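Local coordinates for mandelate racemase/muconate lactonizing enzyme family protein (Sorangium cellulosum, PDB 3S5S) that belongs to the mandelate racemase/muconate lactonizing enzyme family of the enolase superfamily, pairing an N-terminal capping domain with a barrel domain, at residues A[40-43]-A[44-48]; A[339-343]-A[344-348]. One frame throughout, in Å; residues are numbered along the deposited sequence.

Interactions 1 and 2 are both tight beta hairpins, met in series along the chain, but they sit in different parts of the fold. Interaction 1 (40-48) turns strand 28-42 into strand 47-52 in the antiparallel sheet of the N-terminal domain. Interaction 2 (339-348) turns strand 340-342 into strand 345-347, which adds antiparallel to strand 133-140, the first in order of the parallel strands of the barrel domain. Their centres lie about 28 Å apart and their nearest atoms about 15 Å, without touching. Each hairpin thus supplies an edge strand of its own sheet, 47-52 in one and 340-342 in the other. Interaction 1 is the more peripheral, its centre about 26 Å from that of the chain, against about 16 Å.

Interaction 1: residues A[40-43]-A[44-48]; sequences VELA and DGTLG
The backbones of V40 and G48 satisfy each other twice: V40 N gives to G48 O at 2.8 Å, and G48 N gives to V40 O at 2.7 Å, both N-H...O angles being 166°. One step nearer the turn, E41 faces L47 as a non-hydrogen-bonded pair. There, L47 CD2 lies 3.7 Å from E41 CB, against the flank of the extended glutamate chain. The carboxylate itself is engaged by strand 7-25, in salt bridges from OE1 to R9 and from OE2 to R8.

L42 N next donates to T46 O at 2.9 Å. This ladder belongs to a beta hairpin of the N-terminal domain, joining strand 28-42 to strand 47-52, and a type I turn from L42 to G45 reverses the chain. G45 N closes that turn on L42 O. Together with the bond from L42 N to T46 O, this makes a type I turn with a G1 bulge, in which G45 takes the positive-phi position (phi 105°).

Within the loop, D44 OD1 accepts from T46 N at 2.9 Å, which makes an Asx turn, and also from T46 OG1 at 2.6 Å. The two donors use the anti and syn sides of the oxygen but approach from the same face of the carboxylate plane. A chi1 of 67° sets D44 CG between its own N and carbonyl carbon, turning OD1 back over the loop. OD2 forms a salt bridge with R118, so both carboxylate oxygens have partners. Beside this polar group, L42 CD1 packs 3.8 Å from T46 CB, the two side chains running alongside each other toward A114 of helix 101-117.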
ATOM      1  N   VAL A  40      -1.785 -16.453 -17.155  1.00 23.76           N
ATOM      2  CA  VAL A  40      -2.415 -15.324 -17.817  1.00 23.70           C
ATOM      3  C   VAL A  40      -1.554 -15.055 -19.050  1.00 24.75           C
ATOM      4  O   VAL A  40      -0.328 -14.995 -18.941  1.00 25.35           O
ATOM      5  CB  VAL A  40      -2.429 -14.132 -16.829  1.00 23.20           C
ATOM      6  CG1 VAL A  40      -2.437 -12.805 -17.548  1.00 25.75           C
ATOM      7  CG2 VAL A  40      -3.594 -14.268 -15.851  1.00 19.85           C
ATOM      8  N   GLU A  41      -2.177 -14.940 -20.226  1.00 26.24           N
ATOM      9  CA  GLU A  41      -1.470 -14.574 -21.441  1.00 26.19           C
ATOM     10  C   GLU A  41      -1.952 -13.213 -21.932  1.00 25.93           C
ATOM     11  O   GLU A  41      -3.152 -13.026 -22.150  1.00 27.34           O
ATOM     12  CB  GLU A  41      -1.693 -15.623 -22.547  1.00 27.66           C
ATOM     13  CG  GLU A  41      -1.042 -15.249 -23.884  1.00 30.57           C
ATOM     14  CD  GLU A  41      -1.306 -16.255 -25.026  1.00 37.76           C
ATOM     15  OE1 GLU A  41      -1.797 -17.367 -24.760  1.00 43.04           O
ATOM     16  OE2 GLU A  41      -1.018 -15.945 -26.206  1.00 37.79           O
ATOM     17  N   LEU A  42      -1.025 -12.272 -22.127  1.00 24.22           N
ATOM     18  CA  LEU A  42      -1.359 -10.938 -22.663  1.00 23.17           C
ATOM     19  C   LEU A  42      -1.434 -10.962 -24.186  1.00 24.68           C
ATOM     20  O   LEU A  42      -1.000 -11.931 -24.829  1.00 25.72           O
ATOM     21  CB  LEU A  42      -0.340  -9.889 -22.203  1.00 21.49           C
ATOM     22  CG  LEU A  42      -0.128  -9.841 -20.658  1.00 21.16           C
ATOM     23  CD1 LEU A  42       0.880  -8.811 -20.260  1.00 19.60           C
ATOM     24  CD2 LEU A  42      -1.443  -9.652 -19.864  1.00 22.04           C
ATOM     25  N   ALA A  43      -1.946  -9.872 -24.746  1.00 24.03           N
ATOM     26  CA  ALA A  43      -2.148  -9.745 -26.146  1.00 25.35           C
ATOM     27  C   ALA A  43      -0.837  -9.783 -26.900  1.00 25.92           C
ATOM     28  O   ALA A  43      -0.816 -10.284 -28.041  1.00 25.39           O
ATOM     29  CB  ALA A  43      -2.943  -8.460 -26.470  1.00 25.44           C
ATOM     30  N   ASP A  44       0.235  -9.277 -26.272  1.00 24.74           N
ATOM     31  CA  ASP A  44       1.548  -9.258 -26.910  1.00 25.39           C
ATOM     32  C   ASP A  44       2.256 -10.594 -26.768  1.00 25.88           C
ATOM     33  O   ASP A  44       3.347 -10.757 -27.301  1.00 26.52           O
ATOM     34  CB  ASP A  44       2.425  -8.143 -26.339  1.00 25.69           C
ATOM     35  CG  ASP A  44       2.820  -8.377 -24.866  1.00 25.86           C
ATOM     36  OD1 ASP A  44       2.456  -9.406 -24.294  1.00 28.54           O
ATOM     37  OD2 ASP A  44       3.503  -7.527 -24.263  1.00 28.45           O
ATOM     38  N   GLY A  45       1.658 -11.552 -26.041  1.00 26.04           N
ATOM     39  CA  GLY A  45       2.215 -12.920 -25.933  1.00 25.22           C
ATOM     40  C   GLY A  45       2.888 -13.212 -24.588  1.00 25.27           C
ATOM     41  O   GLY A  45       3.279 -14.368 -24.328  1.00 25.83           O
ATOM     42  N   THR A  46       3.026 -12.189 -23.731  1.00 23.52           N
ATOM     43  CA  THR A  46       3.625 -12.357 -22.411  1.00 22.63           C
ATOM     44  C   THR A  46       2.825 -13.365 -21.586  1.00 22.81           C
ATOM     45  O   THR A  46       1.604 -13.263 -21.466  1.00 22.96           O
ATOM     46  CB  THR A  46       3.617 -11.029 -21.601  1.00 21.28           C
ATOM     47  OG1 THR A  46       4.109  -9.966 -22.402  1.00 23.59           O
ATOM     48  CG2 THR A  46       4.540 -11.123 -20.379  1.00 20.76           C
ATOM     49  N   LEU A  47       3.508 -14.324 -20.982  1.00 22.99           N
ATOM     50  CA  LEU A  47       2.810 -15.244 -20.057  1.00 22.90           C
ATOM     51  C   LEU A  47       3.110 -14.837 -18.638  1.00 22.12           C
ATOM     52  O   LEU A  47       4.247 -14.486 -18.322  1.00 22.45           O
ATOM     53  CB  LEU A  47       3.199 -16.695 -20.303  1.00 22.19           C
ATOM     54  CG  LEU A  47       3.049 -17.075 -21.775  1.00 24.54           C
ATOM     55  CD1 LEU A  47       3.794 -18.354 -22.085  1.00 23.92           C
ATOM     56  CD2 LEU A  47       1.592 -17.223 -22.123  1.00 19.72           C
ATOM     57  N   GLY A  48       2.097 -14.834 -17.793  1.00 21.61           N
ATOM     58  CA  GLY A  48       2.318 -14.566 -16.370  1.00 21.05           C
ATOM     59  C   GLY A  48       1.766 -15.795 -15.647  1.00 22.31           C
ATOM     60  O   GLY A  48       0.768 -16.414 -16.098  1.00 22.08           O
TER

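Interaction 2: residues A[339-343]-A[344-348]; sequences FVQRG and PALSL
L346 is the apolar hub, with CD2 meeting Q341 of the facing strand and F339 just before it. This methyl sits 4.3 Å from the centroid of the F339 ring and 2° off the ring normal, a CH-pi contact directly over the face. It also lies 3.5 Å from Q341 CD, where the glutamine and leucine side chains run side by side. Chi1 of -57° places L346 CG beside its backbone N, from where CD2 reaches both partners.

Q341 is held at its far end too. A bend at chi2 turns the amide toward the chain reversal, where NE2 donates to G343 O at 3.0 Å, with the acceptor only 8° out of the amide plane. At the other end of the hairpin, F339 CB touches L348 CD2 at 3.8 Å.

Beneath these side chains is a two-residue beta hairpin in the barrel domain, built on a type II' turn from R342 to A345 with G343 and P344 at its corners. The positive phi of G343 is the usual glycine conformation at the first corner of this turn. R342 N donates to A345 O at 2.7 Å, while A345 N returns to R342 O at 3.1 Å. A second reciprocal pair joins V340 and S347, S347 N meeting V340 O at 2.9 Å. On the side of the sheet carrying V340 and S347, R342 folds back through bends at chi2 and chi3, so that NH1 comes 4.1 Å from S347 CB.

Farther out, strand 345-347 is hydrogen-bonded through the backbone of L346 to L134 of strand 133-140, whose T136 touches the side chains of Q341 and L346. Helix 303-316 backs the opposite end, M306 meeting F339 and A310 meeting L348.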
ATOM      1  N   PHE A 339      13.772 -17.923  -6.288  1.00 22.89           N
ATOM      2  CA  PHE A 339      14.818 -17.684  -5.343  1.00 23.11           C
ATOM      3  C   PHE A 339      15.781 -18.862  -5.356  1.00 23.99           C
ATOM      4  O   PHE A 339      15.415 -19.968  -5.733  1.00 23.68           O
ATOM      5  CB  PHE A 339      14.258 -17.503  -3.926  1.00 23.39           C
ATOM      6  CG  PHE A 339      13.478 -18.703  -3.396  1.00 26.34           C
ATOM      7  CD1 PHE A 339      12.279 -18.512  -2.739  1.00 31.05           C
ATOM      8  CD2 PHE A 339      13.977 -19.993  -3.504  1.00 29.89           C
ATOM      9  CE1 PHE A 339      11.556 -19.612  -2.219  1.00 36.86           C
ATOM     10  CE2 PHE A 339      13.277 -21.098  -3.016  1.00 34.36           C
ATOM     11  CZ  PHE A 339      12.068 -20.918  -2.391  1.00 37.02           C
ATOM     12  N   VAL A 340      17.011 -18.597  -4.928  1.00 23.27           N
ATOM     13  CA  VAL A 340      18.015 -19.611  -4.767  1.00 23.15           C
ATOM     14  C   VAL A 340      18.058 -19.845  -3.260  1.00 23.07           C
ATOM     15  O   VAL A 340      18.045 -18.880  -2.489  1.00 23.12           O
ATOM     16  CB  VAL A 340      19.360 -19.071  -5.341  1.00 24.33           C
ATOM     17  CG1 VAL A 340      20.536 -19.929  -4.956  1.00 21.17           C
ATOM     18  CG2 VAL A 340      19.232 -18.876  -6.886  1.00 22.28           C
ATOM     19  N   GLN A 341      18.061 -21.109  -2.838  1.00 22.68           N
ATOM     20  CA  GLN A 341      17.970 -21.414  -1.423  1.00 23.20           C
ATOM     21  C   GLN A 341      19.263 -22.021  -0.930  1.00 24.53           C
ATOM     22  O   GLN A 341      19.843 -22.869  -1.596  1.00 25.61           O
ATOM     23  CB  GLN A 341      16.763 -22.328  -1.124  1.00 23.14           C
ATOM     24  CG  GLN A 341      16.584 -22.668   0.371  1.00 23.10           C
ATOM     25  CD  GLN A 341      15.137 -22.826   0.795  1.00 22.67           C
ATOM     26  OE1 GLN A 341      14.267 -23.067  -0.040  1.00 24.75           O
ATOM     27  NE2 GLN A 341      14.879 -22.764   2.110  1.00 22.20           N
ATOM     28  N   ARG A 342      19.763 -21.536   0.201  1.00 25.08           N
ATOM     29  CA  ARG A 342      20.964 -22.135   0.804  1.00 26.80           C
ATOM     30  C   ARG A 342      20.662 -22.343   2.275  1.00 26.82           C
ATOM     31  O   ARG A 342      20.983 -21.526   3.114  1.00 26.51           O
ATOM     32  CB  ARG A 342      22.251 -21.285   0.553  1.00 27.89           C
ATOM     33  CG  ARG A 342      22.837 -21.382  -0.887  1.00 30.26           C
ATOM     34  CD  ARG A 342      23.233 -20.033  -1.573  1.00 37.75           C
ATOM     35  NE  ARG A 342      24.158 -19.152  -0.836  1.00 43.90           N
ATOM     36  CZ  ARG A 342      23.845 -17.927  -0.370  1.00 46.97           C
ATOM     37  NH1 ARG A 342      22.608 -17.419  -0.565  1.00 44.79           N
ATOM     38  NH2 ARG A 342      24.770 -17.201   0.278  1.00 44.39           N
ATOM     39  N   GLY A 343      20.017 -23.466   2.577  1.00 27.94           N
ATOM     40  CA  GLY A 343      19.542 -23.738   3.939  1.00 27.91           C
ATOM     41  C   GLY A 343      18.441 -22.723   4.219  1.00 25.87           C
ATOM     42  O   GLY A 343      17.498 -22.651   3.464  1.00 24.91           O
ATOM     43  N   PRO A 344      18.608 -21.901   5.272  1.00 25.43           N
ATOM     44  CA  PRO A 344      17.689 -20.820   5.651  1.00 24.01           C
ATOM     45  C   PRO A 344      17.749 -19.582   4.756  1.00 22.95           C
ATOM     46  O   PRO A 344      16.853 -18.753   4.799  1.00 23.15           O
ATOM     47  CB  PRO A 344      18.126 -20.447   7.071  1.00 24.90           C
ATOM     48  CG  PRO A 344      19.494 -21.006   7.260  1.00 27.37           C
ATOM     49  CD  PRO A 344      19.727 -22.084   6.226  1.00 26.42           C
ATOM     50  N   ALA A 345      18.789 -19.469   3.945  1.00 22.71           N
ATOM     51  CA  ALA A 345      19.065 -18.260   3.189  1.00 21.74           C
ATOM     52  C   ALA A 345      18.311 -18.331   1.830  1.00 21.69           C
ATOM     53  O   ALA A 345      18.385 -19.343   1.104  1.00 21.55           O
ATOM     54  CB  ALA A 345      20.591 -18.122   2.994  1.00 20.68           C
ATOM     55  N   LEU A 346      17.573 -17.269   1.527  1.00 21.07           N
ATOM     56  CA  LEU A 346      16.839 -17.127   0.291  1.00 21.94           C
ATOM     57  C   LEU A 346      17.428 -15.930  -0.389  1.00 22.16           C
ATOM     58  O   LEU A 346      17.575 -14.869   0.231  1.00 22.97           O
ATOM     59  CB  LEU A 346      15.371 -16.851   0.582  1.00 21.36           C
ATOM     60  CG  LEU A 346      14.723 -17.936   1.442  1.00 23.23           C
ATOM     61  CD1 LEU A 346      13.231 -17.631   1.727  1.00 19.05           C
ATOM     62  CD2 LEU A 346      14.902 -19.323   0.779  1.00 24.98           C
ATOM     63  N   SER A 347      17.833 -16.097  -1.634  1.00 22.59           N
ATOM     64  CA  SER A 347      18.420 -14.973  -2.349  1.00 24.23           C
ATOM     65  C   SER A 347      17.590 -14.677  -3.596  1.00 23.64           C
ATOM     66  O   SER A 347      17.150 -15.613  -4.246  1.00 23.75           O
ATOM     67  CB  SER A 347      19.861 -15.298  -2.730  1.00 24.40           C
ATOM     68  OG  SER A 347      20.163 -14.573  -3.912  1.00 28.52           O
ATOM     69  N   LEU A 348      17.383 -13.404  -3.926  1.00 24.35           N
ATOM     70  CA  LEU A 348      16.539 -13.046  -5.052  1.00 25.68           C
ATOM     71  C   LEU A 348      17.282 -12.363  -6.210  1.00 27.76           C
ATOM     72  O   LEU A 348      16.688 -12.066  -7.248  1.00 27.77           O
ATOM     73  CB  LEU A 348      15.360 -12.187  -4.621  1.00 24.38           C
ATOM     74  CG  LEU A 348      14.372 -12.534  -3.519  1.00 24.02           C
ATOM     75  CD1 LEU A 348      13.498 -11.319  -3.348  1.00 16.98           C
ATOM     76  CD2 LEU A 348      13.535 -13.815  -3.744  1.00 18.85           C
TER